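PDB 4BQ2: B-agarase, which hydrolyses beta-1,4 linkages in agarose as a family 50 exo-acting glycoside hydrolase, probably freeing short sugars from chain ends. Local coordinates for residues A[67-72]-A[190-195]; A[113-118]-A[143-148]; A[431-436]-A[484-489]. All coordinates share one frame; numbering follows the deposited sequence.

In the fold
From the N terminus, 67-72 comes first. Its partner 190-195 follows only after 117 intervening residues, so interaction 1 closes a long, strand-rich loop. Interaction 2 opens and closes within that loop: 113-118 meets 143-148 across 24 residues that hold no helix or strand. The two contacts touch, because strands 70-79 and 110-115 are neighbours and the S117 hydroxyl bonds to F67 O. Both lie in the agarase CBM-like domain. Interaction 3 comes later in series. It pairs strand 431-435 with strand 483-488 in the probable barrel of the catalytic module, on the far side of the chain's centre. Its centre is about 48 Å from that of interaction 1.

Interaction 1: A[67-72]-A[190-195]; sequences FTSASL and QPNPPQ
S71 and Q190 form an antiparallel hydrogen-bonded pair where strand 70-79 runs beside strand 180-191 in the beta-rich, CBM-like domain. S71 N donates to Q190 O at 2.9 Å, and Q190 N returns a bond to S71 O at 3.0 Å. The next pair, A70 with P191, is non-hydrogen-bonded. Its side chains diverge and its CA atoms come within 4.0 Å. The missing N-H of proline costs this pairing nothing, since no bond is made there. N192 N then bonds to S69 O at 2.8 Å and carries the pairing one residue past the strand ends.

The side chain of N192 folds back over the same partner strand. Its CG lies beside its own backbone N (chi1 -65°), which places the amide between two serine hydroxyls. At one end OD1 accepts from S71 OG at 2.7 Å, with the hydroxyl a little tilted from the carbonyl plane. At the other end ND2 donates to S69 OG at 3.0 Å. That bond is bent, with an angle of 143° at the hydrogen. Together the two bonds probably hold the amide in this orientation, since OD1 takes a hydroxyl and ND2 donates to one. S117 O, just past the end of strand 110-115, gives ND2 a second, weak hydrogen bond.

Q190 projects on the same face as S71, and its OE1 is taken by R188. With OG turned away from its own backbone N (chi1 -179°), S69 reaches N192 ND2 and also a water at 2.9 Å from OG, which donates a weak bond to P193 O.

Interaction 2: A[113-118]-A[143-148]; sequences YAKLSG and PTWTSD
The hydroxyl of Y113 is gripped by two waters, and both bind the 143-148 loop. The first lies 2.8 Å from Y113 OH, at the edge of the tyrosine ring and in its plane. It accepts from K115 NZ at 3.0 Å and from the backbone N of T144 at 2.8 Å. The second is 2.7 Å from Y113 OH. It donates to W145 O at 3.1 Å and also bonds to the S147 hydroxyl. Through the two waters the tyrosine oxygen is tied to three points of the loop, T144 N, W145 O and S147 OG; K115 on its own strand holds the first water too.

Beside these waters the two aromatic rings meet. Both side chains have CG wedged between backbone N and carbonyl carbon (chi1 63° in each), and they approach from opposite directions. The planes are 20° apart but slid past each other, so the rings barely overlap. W145 CZ2 sits over one face of the tyrosine, toward its rim, 3.4 Å from Y113 CE2. The tyrosine oxygen and the first water both lie over one face of the indole. P143 CB comes up to Y113 OH at 3.6 Å, with its side chain crossing at about a right angle.

K115 runs past the indole, its CE close to W145 CZ3. Its ammonium forms a salt bridge with D120, while T144 OG1 bonds to H119. The arrangement is that of a long loop joining two neighbouring parallel strands, 110-115 and 150-155, and folding back onto the side chains of the first in a beta-rich, CBM-like domain.

Interaction 3: A[431-436]-A[484-489]; sequences FFANGW and VGVFID
V484 sits over one face of the F432 ring. Its CB stands 3.8 Å from the centroid of that ring and 17° off its normal, a CH-pi contact. Its CG1 branch reaches to 3.5 Å from F432 CZ. F487 comes to the same phenylalanine at another place, rim to rim. The two planes are 23° apart and neither ring lies over the other. The nearest atoms are F432 CD2 and F487 CE2, at 3.5 Å. H697 meets F432 edge-to-face, and R603 makes a cation-pi contact with F487.

A433 and V486 point to the other face of the sheet, with A433 CB 4.2 Å from V486 CG2. Helix 460-477 packs there, through V473 and I477. It links the two parallel strands in a beta-alpha-beta crossover, as expected for the (beta/alpha)8 barrel of this family. The backbones are zipped by alternating bonds, among them A433 N to G485 O at 2.9 Å and F487 N to A433 O at 3.0 Å. Next to G435, I488 folds its CD1 over the bare backbone, 3.9 Å from G435 N.

At the C-terminal end D489 N donates to G435 O. D489 has its CG beside its own backbone N (chi1 -73°), and this brings OD1 to 3.5 Å from W436 CA. OD1 accepts from V437 N and OD2 bonds to Y582 OH. With a partner on each oxygen, the buried carboxylate is probably fixed in rotation.

Interaction 1: A[67-72]-A[190-195]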
ATOM      1  N   PHE A  67      22.721  -4.968 -25.626  1.00 32.58           N
ATOM      2  CA  PHE A  67      22.419  -5.850 -24.492  1.00 32.70           C
ATOM      3  C   PHE A  67      20.975  -6.308 -24.509  1.00 32.29           C
ATOM      4  O   PHE A  67      20.133  -5.784 -23.764  1.00 36.22           O
ATOM      5  CB  PHE A  67      22.749  -5.175 -23.168  1.00 30.85           C
ATOM      6  CG  PHE A  67      24.216  -5.033 -22.922  1.00 31.95           C
ATOM      7  CD1 PHE A  67      24.985  -6.138 -22.600  1.00 32.29           C
ATOM      8  CD2 PHE A  67      24.834  -3.793 -23.018  1.00 34.50           C
ATOM      9  CE1 PHE A  67      26.343  -6.014 -22.373  1.00 33.86           C
ATOM     10  CE2 PHE A  67      26.198  -3.660 -22.797  1.00 35.48           C
ATOM     11  CZ  PHE A  67      26.950  -4.770 -22.463  1.00 35.38           C
ATOM     12  N   THR A  68      20.689  -7.294 -25.349  1.00 29.76           N
ATOM     13  CA  THR A  68      19.309  -7.727 -25.565  1.00 30.15           C
ATOM     14  C   THR A  68      18.735  -8.614 -24.463  1.00 27.87           C
ATOM     15  O   THR A  68      17.523  -8.863 -24.426  1.00 28.39           O
ATOM     16  CB  THR A  68      19.155  -8.457 -26.906  1.00 32.66           C
ATOM     17  OG1 THR A  68      19.926  -9.656 -26.871  1.00 35.23           O
ATOM     18  CG2 THR A  68      19.595  -7.567 -28.065  1.00 33.19           C
ATOM     19  N   SER A  69      19.589  -9.084 -23.559  1.00 27.34           N
ATOM     20  CA  SER A  69      19.124  -9.812 -22.372  1.00 25.82           C
ATOM     21  C   SER A  69      20.211  -9.660 -21.322  1.00 25.82           C
ATOM     22  O   SER A  69      21.094 -10.522 -21.206  1.00 24.60           O
ATOM     23  CB  SER A  69      18.879 -11.288 -22.684  1.00 25.74           C
ATOM     24  OG  SER A  69      18.408 -11.990 -21.532  1.00 27.22           O
ATOM     25  N   ALA A  70      20.163  -8.555 -20.574  1.00 23.39           N
ATOM     26  CA  ALA A  70      21.230  -8.232 -19.641  1.00 24.25           C
ATOM     27  C   ALA A  70      20.696  -7.520 -18.419  1.00 22.55           C
ATOM     28  O   ALA A  70      19.572  -7.042 -18.441  1.00 24.33           O
ATOM     29  CB  ALA A  70      22.287  -7.367 -20.324  1.00 23.02           C
ATOM     30  N   SER A  71      21.518  -7.466 -17.368  1.00 20.61           N
ATOM     31  CA  SER A  71      21.162  -6.801 -16.120  1.00 20.38           C
ATOM     32  C   SER A  71      22.302  -5.892 -15.686  1.00 19.80           C
ATOM     33  O   SER A  71      23.454  -6.151 -15.960  1.00 19.49           O
ATOM     34  CB  SER A  71      20.890  -7.830 -14.993  1.00 19.58           C
ATOM     35  OG  SER A  71      19.777  -8.638 -15.313  1.00 17.85           O
ATOM     36  N   LEU A  72      21.931  -4.836 -14.975  1.00 19.74           N
ATOM     37  CA  LEU A  72      22.824  -3.954 -14.294  1.00 18.30           C
ATOM     38  C   LEU A  72      23.083  -4.492 -12.882  1.00 19.84           C
ATOM     39  O   LEU A  72      22.132  -4.766 -12.123  1.00 19.88           O
ATOM     40  CB  LEU A  72      22.113  -2.605 -14.164  1.00 18.41           C
ATOM     41  CG  LEU A  72      22.831  -1.369 -13.684  1.00 20.55           C
ATOM     42  CD1 LEU A  72      23.975  -1.049 -14.652  1.00 19.27           C
ATOM     43  CD2 LEU A  72      21.808  -0.214 -13.623  1.00 18.85           C
ATOM     44  N   GLN A 190      26.061  -7.274 -16.963  1.00 25.42           N
ATOM     45  CA  GLN A 190      26.336  -8.687 -17.259  1.00 25.61           C
ATOM     46  C   GLN A 190      25.181  -9.218 -18.109  1.00 25.58           C
ATOM     47  O   GLN A 190      24.024  -8.958 -17.781  1.00 24.72           O
ATOM     48  CB  GLN A 190      26.455  -9.505 -15.955  1.00 25.43           C
ATOM     49  CG  GLN A 190      27.757  -9.256 -15.193  1.00 26.38           C
ATOM     50  CD  GLN A 190      27.887 -10.033 -13.913  1.00 27.07           C
ATOM     51  OE1 GLN A 190      28.686  -9.668 -13.049  1.00 25.66           O
ATOM     52  NE2 GLN A 190      27.105 -11.108 -13.766  1.00 28.02           N
ATOM     53  N   PRO A 191      25.479  -9.972 -19.197  1.00 27.32           N
ATOM     54  CA  PRO A 191      24.379 -10.618 -19.910  1.00 26.43           C
ATOM     55  C   PRO A 191      23.706 -11.592 -18.951  1.00 25.64           C
ATOM     56  O   PRO A 191      24.355 -12.072 -18.008  1.00 23.75           O
ATOM     57  CB  PRO A 191      25.072 -11.367 -21.066  1.00 29.15           C
ATOM     58  CG  PRO A 191      26.502 -11.490 -20.667  1.00 30.86           C
ATOM     59  CD  PRO A 191      26.805 -10.353 -19.728  1.00 28.60           C
ATOM     60  N   ASN A 192      22.419 -11.835 -19.152  1.00 23.84           N
ATOM     61  CA  ASN A 192      21.706 -12.736 -18.283  1.00 25.05           C
ATOM     62  C   ASN A 192      22.097 -14.186 -18.544  1.00 27.85           C
ATOM     63  O   ASN A 192      22.270 -14.568 -19.693  1.00 24.11           O
ATOM     64  CB  ASN A 192      20.217 -12.606 -18.499  1.00 24.38           C
ATOM     65  CG  ASN A 192      19.691 -11.238 -18.093  1.00 21.38           C
ATOM     66  OD1 ASN A 192      20.248 -10.582 -17.200  1.00 22.08           O
ATOM     67  ND2 ASN A 192      18.620 -10.807 -18.746  1.00 20.18           N
ATOM     68  N   PRO A 193      22.206 -14.996 -17.467  1.00 28.91           N
ATOM     69  CA  PRO A 193      22.207 -16.439 -17.622  1.00 30.53           C
ATOM     70  C   PRO A 193      20.977 -16.865 -18.424  1.00 32.58           C
ATOM     71  O   PRO A 193      20.060 -16.050 -18.633  1.00 33.95           O
ATOM     72  CB  PRO A 193      22.080 -16.950 -16.184  1.00 30.02           C
ATOM     73  CG  PRO A 193      22.667 -15.869 -15.337  1.00 30.56           C
ATOM     74  CD  PRO A 193      22.379 -14.576 -16.062  1.00 29.34           C
ATOM     75  N   PRO A 194      20.956 -18.121 -18.905  1.00 32.20           N
ATOM     76  CA  PRO A 194      19.750 -18.629 -19.584  1.00 32.90           C
ATOM     77  C   PRO A 194      18.546 -18.621 -18.624  1.00 29.79           C
ATOM     78  O   PRO A 194      18.708 -18.935 -17.444  1.00 29.41           O
ATOM     79  CB  PRO A 194      20.113 -20.081 -19.924  1.00 31.16           C
ATOM     80  CG  PRO A 194      21.603 -20.124 -19.939  1.00 34.02           C
ATOM     81  CD  PRO A 194      22.097 -19.050 -18.997  1.00 34.41           C
ATOM     82  N   GLN A 195      17.370 -18.283 -19.134  1.00 28.23           N
ATOM     83  CA  GLN A 195      16.163 -18.283 -18.308  1.00 30.44           C
ATOM     84  C   GLN A 195      15.773 -19.708 -17.902  1.00 31.79           C
ATOM     85  O   GLN A 195      15.657 -20.582 -18.750  1.00 32.65           O
ATOM     86  CB  GLN A 195      15.020 -17.628 -19.047  1.00 28.65           C
ATOM     87  CG  GLN A 195      13.768 -17.518 -18.200  1.00 32.11           C
ATOM     88  CD  GLN A 195      12.658 -16.797 -18.913  1.00 36.64           C
ATOM     89  OE1 GLN A 195      12.272 -17.160 -20.026  1.00 41.50           O
ATOM     90  NE2 GLN A 195      12.127 -15.781 -18.277  1.00 36.31           N
TER
HETATM   91  O   HOH W   1      18.869 -14.863 -21.676  1.00 30.23           O

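Interaction 2: A[113-118]-A[143-148]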
ATOM      1  N   TYR A 113      21.188  -7.199  -8.643  1.00 18.37           N
ATOM      2  CA  TYR A 113      20.976  -6.904 -10.068  1.00 19.58           C
ATOM      3  C   TYR A 113      19.601  -6.418 -10.417  1.00 19.35           C
ATOM      4  O   TYR A 113      18.613  -6.791  -9.781  1.00 18.58           O
ATOM      5  CB  TYR A 113      21.368  -8.092 -10.978  1.00 20.17           C
ATOM      6  CG  TYR A 113      20.532  -9.345 -10.762  1.00 20.96           C
ATOM      7  CD1 TYR A 113      20.895 -10.289  -9.793  1.00 21.88           C
ATOM      8  CD2 TYR A 113      19.409  -9.597 -11.540  1.00 22.10           C
ATOM      9  CE1 TYR A 113      20.145 -11.451  -9.598  1.00 23.21           C
ATOM     10  CE2 TYR A 113      18.650 -10.750 -11.363  1.00 23.79           C
ATOM     11  CZ  TYR A 113      19.029 -11.671 -10.390  1.00 26.01           C
ATOM     12  OH  TYR A 113      18.264 -12.802 -10.218  1.00 26.66           O
ATOM     13  N   ALA A 114      19.559  -5.604 -11.471  1.00 18.53           N
ATOM     14  CA  ALA A 114      18.330  -5.112 -12.031  1.00 19.11           C
ATOM     15  C   ALA A 114      18.339  -5.386 -13.516  1.00 19.52           C
ATOM     16  O   ALA A 114      19.191  -4.878 -14.257  1.00 19.12           O
ATOM     17  CB  ALA A 114      18.171  -3.615 -11.751  1.00 17.88           C
ATOM     18  N   LYS A 115      17.390  -6.204 -13.947  1.00 20.08           N
ATOM     19  CA  LYS A 115      17.253  -6.544 -15.363  1.00 20.55           C
ATOM     20  C   LYS A 115      17.040  -5.296 -16.230  1.00 21.09           C
ATOM     21  O   LYS A 115      16.265  -4.425 -15.875  1.00 19.23           O
ATOM     22  CB  LYS A 115      16.108  -7.553 -15.530  1.00 20.64           C
ATOM     23  CG  LYS A 115      16.490  -8.988 -15.195  1.00 19.48           C
ATOM     24  CD  LYS A 115      15.231  -9.812 -15.053  1.00 20.57           C
ATOM     25  CE  LYS A 115      15.538 -11.255 -14.726  1.00 21.58           C
ATOM     26  NZ  LYS A 115      14.413 -11.730 -13.865  1.00 21.30           N
ATOM     27  N   LEU A 116      17.773  -5.190 -17.345  1.00 20.21           N
ATOM     28  CA  LEU A 116      17.531  -4.122 -18.297  1.00 20.72           C
ATOM     29  C   LEU A 116      16.689  -4.591 -19.453  1.00 19.66           C
ATOM     30  O   LEU A 116      15.992  -3.807 -20.088  1.00 19.92           O
ATOM     31  CB  LEU A 116      18.855  -3.644 -18.870  1.00 21.66           C
ATOM     32  CG  LEU A 116      19.826  -2.965 -17.917  1.00 24.00           C
ATOM     33  CD1 LEU A 116      21.135  -2.737 -18.632  1.00 25.55           C
ATOM     34  CD2 LEU A 116      19.266  -1.645 -17.403  1.00 24.92           C
ATOM     35  N   SER A 117      16.820  -5.878 -19.756  1.00 21.34           N
ATOM     36  CA  SER A 117      16.178  -6.538 -20.906  1.00 22.90           C
ATOM     37  C   SER A 117      16.143  -8.051 -20.681  1.00 23.56           C
ATOM     38  O   SER A 117      16.914  -8.594 -19.882  1.00 23.12           O
ATOM     39  CB  SER A 117      16.978  -6.268 -22.171  1.00 22.11           C
ATOM     40  OG  SER A 117      18.311  -6.761 -22.005  1.00 22.05           O
ATOM     41  N   GLY A 118      15.237  -8.724 -21.395  1.00 23.56           N
ATOM     42  CA  GLY A 118      15.205 -10.167 -21.416  1.00 23.10           C
ATOM     43  C   GLY A 118      14.284 -10.803 -20.385  1.00 25.49           C
ATOM     44  O   GLY A 118      13.691 -10.110 -19.550  1.00 23.82           O
ATOM     45  N   PRO A 143      13.321 -15.255  -8.956  1.00 24.76           N
ATOM     46  CA  PRO A 143      14.341 -14.966  -9.980  1.00 25.24           C
ATOM     47  C   PRO A 143      14.247 -15.920 -11.178  1.00 26.05           C
ATOM     48  O   PRO A 143      13.767 -17.043 -11.029  1.00 25.10           O
ATOM     49  CB  PRO A 143      15.664 -15.159  -9.223  1.00 27.15           C
ATOM     50  CG  PRO A 143      15.321 -15.920  -7.998  1.00 26.82           C
ATOM     51  CD  PRO A 143      13.921 -15.523  -7.642  1.00 25.53           C
ATOM     52  N   THR A 144      14.687 -15.481 -12.355  1.00 25.04           N
ATOM     53  CA  THR A 144      14.612 -16.318 -13.556  1.00 25.31           C
ATOM     54  C   THR A 144      15.851 -17.184 -13.778  1.00 26.85           C
ATOM     55  O   THR A 144      15.956 -17.869 -14.800  1.00 26.43           O
ATOM     56  CB  THR A 144      14.359 -15.477 -14.813  1.00 24.47           C
ATOM     57  OG1 THR A 144      15.309 -14.410 -14.852  1.00 24.99           O
ATOM     58  CG2 THR A 144      12.947 -14.908 -14.790  1.00 24.91           C
ATOM     59  N   TRP A 145      16.804 -17.109 -12.852  1.00 25.35           N
ATOM     60  CA  TRP A 145      17.888 -18.077 -12.778  1.00 26.88           C
ATOM     61  C   TRP A 145      18.323 -18.199 -11.326  1.00 28.76           C
ATOM     62  O   TRP A 145      17.916 -17.385 -10.496  1.00 29.11           O
ATOM     63  CB  TRP A 145      19.070 -17.662 -13.641  1.00 25.67           C
ATOM     64  CG  TRP A 145      19.753 -16.362 -13.230  1.00 25.53           C
ATOM     65  CD1 TRP A 145      20.749 -16.207 -12.305  1.00 25.99           C
ATOM     66  CD2 TRP A 145      19.483 -15.059 -13.749  1.00 23.69           C
ATOM     67  NE1 TRP A 145      21.133 -14.875 -12.231  1.00 24.95           N
ATOM     68  CE2 TRP A 145      20.360 -14.153 -13.099  1.00 24.27           C
ATOM     69  CE3 TRP A 145      18.596 -14.567 -14.708  1.00 23.87           C
ATOM     70  CZ2 TRP A 145      20.373 -12.788 -13.389  1.00 22.97           C
ATOM     71  CZ3 TRP A 145      18.607 -13.211 -14.992  1.00 22.39           C
ATOM     72  CH2 TRP A 145      19.491 -12.334 -14.328  1.00 24.18           C
ATOM     73  N   THR A 146      19.179 -19.180 -11.045  1.00 28.96           N
ATOM     74  CA  THR A 146      19.693 -19.443  -9.702  1.00 29.78           C
ATOM     75  C   THR A 146      21.111 -18.933  -9.522  1.00 30.59           C
ATOM     76  O   THR A 146      22.008 -19.241 -10.326  1.00 32.04           O
ATOM     77  CB  THR A 146      19.670 -20.956  -9.398  1.00 31.50           C
ATOM     78  OG1 THR A 146      18.322 -21.414  -9.511  1.00 31.05           O
ATOM     79  CG2 THR A 146      20.182 -21.232  -7.974  1.00 29.71           C
ATOM     80  N   SER A 147      21.312 -18.130  -8.481  1.00 30.10           N
ATOM     81  CA  SER A 147      22.641 -17.631  -8.130  1.00 31.31           C
ATOM     82  C   SER A 147      22.645 -17.124  -6.686  1.00 31.06           C
ATOM     83  O   SER A 147      21.592 -17.030  -6.065  1.00 30.62           O
ATOM     84  CB  SER A 147      23.066 -16.511  -9.089  1.00 32.27           C
ATOM     85  OG  SER A 147      22.276 -15.349  -8.890  1.00 31.69           O
ATOM     86  N   ASP A 148      23.834 -16.823  -6.161  1.00 32.20           N
ATOM     87  CA  ASP A 148      23.980 -16.225  -4.823  1.00 33.61           C
ATOM     88  C   ASP A 148      23.549 -14.734  -4.827  1.00 32.15           C
ATOM     89  O   ASP A 148      23.344 -14.130  -3.762  1.00 35.85           O
ATOM     90  CB  ASP A 148      25.430 -16.334  -4.356  1.00 33.91           C
ATOM     91  CG  ASP A 148      25.776 -17.699  -3.791  1.00 39.75           C
ATOM     92  OD1 ASP A 148      24.934 -18.619  -3.841  1.00 36.89           O
ATOM     93  OD2 ASP A 148      26.905 -17.848  -3.268  1.00 42.96           O
TER
HETATM   94  O   HOH W   2      16.460 -13.372 -12.326  1.00 23.49           O
HETATM   95  O   HOH W   3      19.410 -15.007  -9.296  1.00 28.59           O

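Interaction 3: A[431-436]-A[484-489]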
ATOM      1  N   PHE A 431     -13.081  -1.228  17.398  1.00 14.89           N
ATOM      2  CA  PHE A 431     -12.794  -1.472  15.972  1.00 14.84           C
ATOM      3  C   PHE A 431     -13.072  -0.221  15.148  1.00 15.17           C
ATOM      4  O   PHE A 431     -13.806   0.668  15.584  1.00 14.02           O
ATOM      5  CB  PHE A 431     -13.679  -2.608  15.424  1.00 15.32           C
ATOM      6  CG  PHE A 431     -15.154  -2.308  15.490  1.00 15.33           C
ATOM      7  CD1 PHE A 431     -15.872  -2.498  16.687  1.00 16.04           C
ATOM      8  CD2 PHE A 431     -15.826  -1.833  14.359  1.00 15.19           C
ATOM      9  CE1 PHE A 431     -17.248  -2.214  16.744  1.00 15.90           C
ATOM     10  CE2 PHE A 431     -17.178  -1.552  14.408  1.00 17.05           C
ATOM     11  CZ  PHE A 431     -17.897  -1.762  15.590  1.00 16.32           C
ATOM     12  N   PHE A 432     -12.495  -0.178  13.953  1.00 14.01           N
ATOM     13  CA  PHE A 432     -12.765   0.894  12.981  1.00 13.63           C
ATOM     14  C   PHE A 432     -13.666   0.325  11.929  1.00 13.38           C
ATOM     15  O   PHE A 432     -13.449  -0.807  11.504  1.00 15.31           O
ATOM     16  CB  PHE A 432     -11.468   1.414  12.363  1.00 12.22           C
ATOM     17  CG  PHE A 432     -10.665   2.238  13.320  1.00 13.36           C
ATOM     18  CD1 PHE A 432     -10.059   1.652  14.429  1.00 13.40           C
ATOM     19  CD2 PHE A 432     -10.565   3.616  13.142  1.00 12.87           C
ATOM     20  CE1 PHE A 432      -9.335   2.413  15.358  1.00 13.21           C
ATOM     21  CE2 PHE A 432      -9.827   4.392  14.045  1.00 13.80           C
ATOM     22  CZ  PHE A 432      -9.208   3.790  15.149  1.00 13.80           C
ATOM     23  N   ALA A 433     -14.670   1.098  11.524  1.00 13.33           N
ATOM     24  CA  ALA A 433     -15.626   0.649  10.511  1.00 13.53           C
ATOM     25  C   ALA A 433     -15.251   1.279   9.184  1.00 13.78           C
ATOM     26  O   ALA A 433     -14.478   2.209   9.169  1.00 14.64           O
ATOM     27  CB  ALA A 433     -17.039   1.070  10.875  1.00 13.64           C
ATOM     28  N   ASN A 434     -15.845   0.797   8.091  1.00 13.50           N
ATOM     29  CA  ASN A 434     -15.600   1.368   6.769  1.00 14.00           C
ATOM     30  C   ASN A 434     -16.731   1.128   5.814  1.00 14.03           C
ATOM     31  O   ASN A 434     -17.524   0.166   5.953  1.00 15.74           O
ATOM     32  CB  ASN A 434     -14.346   0.744   6.136  1.00 14.70           C
ATOM     33  CG  ASN A 434     -14.570  -0.705   5.677  1.00 15.13           C
ATOM     34  OD1 ASN A 434     -14.460  -1.694   6.463  1.00 16.86           O
ATOM     35  ND2 ASN A 434     -14.887  -0.845   4.415  1.00 14.78           N
ATOM     36  N   GLY A 435     -16.771   1.974   4.793  1.00 14.39           N
ATOM     37  CA  GLY A 435     -17.628   1.747   3.646  1.00 13.31           C
ATOM     38  C   GLY A 435     -16.959   2.334   2.428  1.00 13.66           C
ATOM     39  O   GLY A 435     -15.966   3.101   2.538  1.00 13.38           O
ATOM     40  N   TRP A 436     -17.484   1.950   1.272  1.00 13.97           N
ATOM     41  CA  TRP A 436     -17.019   2.469  -0.011  1.00 15.18           C
ATOM     42  C   TRP A 436     -18.223   3.042  -0.734  1.00 15.23           C
ATOM     43  O   TRP A 436     -19.264   2.386  -0.809  1.00 15.05           O
ATOM     44  CB  TRP A 436     -16.522   1.332  -0.907  1.00 14.48           C
ATOM     45  CG  TRP A 436     -15.434   0.439  -0.445  1.00 14.77           C
ATOM     46  CD1 TRP A 436     -15.580  -0.762   0.199  1.00 15.23           C
ATOM     47  CD2 TRP A 436     -14.020   0.601  -0.682  1.00 14.90           C
ATOM     48  NE1 TRP A 436     -14.354  -1.347   0.391  1.00 15.40           N
ATOM     49  CE2 TRP A 436     -13.378  -0.544  -0.159  1.00 15.71           C
ATOM     50  CE3 TRP A 436     -13.253   1.581  -1.308  1.00 15.10           C
ATOM     51  CZ2 TRP A 436     -11.972  -0.716  -0.200  1.00 16.02           C
ATOM     52  CZ3 TRP A 436     -11.840   1.419  -1.380  1.00 16.13           C
ATOM     53  CH2 TRP A 436     -11.217   0.291  -0.803  1.00 16.03           C
ATOM     54  N   VAL A 484     -14.700   3.011  16.928  1.00 13.55           N
ATOM     55  CA  VAL A 484     -13.894   4.225  17.126  1.00 13.28           C
ATOM     56  C   VAL A 484     -14.291   5.285  16.100  1.00 13.42           C
ATOM     57  O   VAL A 484     -14.437   6.480  16.405  1.00 12.95           O
ATOM     58  CB  VAL A 484     -12.364   3.930  17.040  1.00 13.30           C
ATOM     59  CG1 VAL A 484     -11.540   5.201  17.319  1.00 12.98           C
ATOM     60  CG2 VAL A 484     -11.957   2.850  18.049  1.00 13.17           C
ATOM     61  N   GLY A 485     -14.511   4.853  14.879  1.00 12.60           N
ATOM     62  CA  GLY A 485     -14.824   5.793  13.834  1.00 13.65           C
ATOM     63  C   GLY A 485     -15.023   5.084  12.521  1.00 14.31           C
ATOM     64  O   GLY A 485     -14.847   3.862  12.436  1.00 14.73           O
ATOM     65  N   VAL A 486     -15.355   5.862  11.488  1.00 14.76           N
ATOM     66  CA  VAL A 486     -15.693   5.329  10.169  1.00 14.67           C
ATOM     67  C   VAL A 486     -14.784   5.924   9.083  1.00 14.94           C
ATOM     68  O   VAL A 486     -14.802   7.143   8.891  1.00 14.89           O
ATOM     69  CB  VAL A 486     -17.181   5.676   9.788  1.00 15.99           C
ATOM     70  CG1 VAL A 486     -17.513   5.094   8.407  1.00 15.91           C
ATOM     71  CG2 VAL A 486     -18.183   5.155  10.838  1.00 15.93           C
ATOM     72  N   PHE A 487     -14.004   5.065   8.387  1.00 13.59           N
ATOM     73  CA  PHE A 487     -13.307   5.427   7.136  1.00 13.81           C
ATOM     74  C   PHE A 487     -14.264   5.290   5.960  1.00 14.00           C
ATOM     75  O   PHE A 487     -15.078   4.342   5.909  1.00 14.59           O
ATOM     76  CB  PHE A 487     -12.141   4.463   6.862  1.00 13.44           C
ATOM     77  CG  PHE A 487     -11.021   4.596   7.860  1.00 13.24           C
ATOM     78  CD1 PHE A 487     -10.186   5.725   7.852  1.00 13.54           C
ATOM     79  CD2 PHE A 487     -10.792   3.604   8.796  1.00 13.66           C
ATOM     80  CE1 PHE A 487      -9.147   5.847   8.772  1.00 12.99           C
ATOM     81  CE2 PHE A 487      -9.754   3.730   9.736  1.00 13.77           C
ATOM     82  CZ  PHE A 487      -8.933   4.858   9.715  1.00 13.36           C
ATOM     83  N   ILE A 488     -14.223   6.238   5.047  1.00 13.35           N
ATOM     84  CA  ILE A 488     -15.007   6.083   3.819  1.00 13.76           C
ATOM     85  C   ILE A 488     -14.043   6.224   2.635  1.00 13.79           C
ATOM     86  O   ILE A 488     -13.297   7.211   2.541  1.00 13.62           O
ATOM     87  CB  ILE A 488     -16.159   7.103   3.702  1.00 13.66           C
ATOM     88  CG1 ILE A 488     -17.183   6.956   4.852  1.00 14.45           C
ATOM     89  CG2 ILE A 488     -16.852   6.950   2.334  1.00 15.08           C
ATOM     90  CD1 ILE A 488     -18.050   5.690   4.861  1.00 14.44           C
ATOM     91  N   ASP A 489     -14.050   5.224   1.750  1.00 14.44           N
ATOM     92  CA  ASP A 489     -13.185   5.210   0.540  1.00 14.47           C
ATOM     93  C   ASP A 489     -11.711   5.077   0.918  1.00 14.50           C
ATOM     94  O   ASP A 489     -11.402   4.932   2.071  1.00 14.22           O
ATOM     95  CB  ASP A 489     -13.437   6.436  -0.361  1.00 15.50           C
ATOM     96  CG  ASP A 489     -14.762   6.356  -1.108  1.00 16.39           C
ATOM     97  OD1 ASP A 489     -15.321   5.226  -1.276  1.00 16.00           O
ATOM     98  OD2 ASP A 489     -15.257   7.440  -1.528  1.00 17.64           O
TER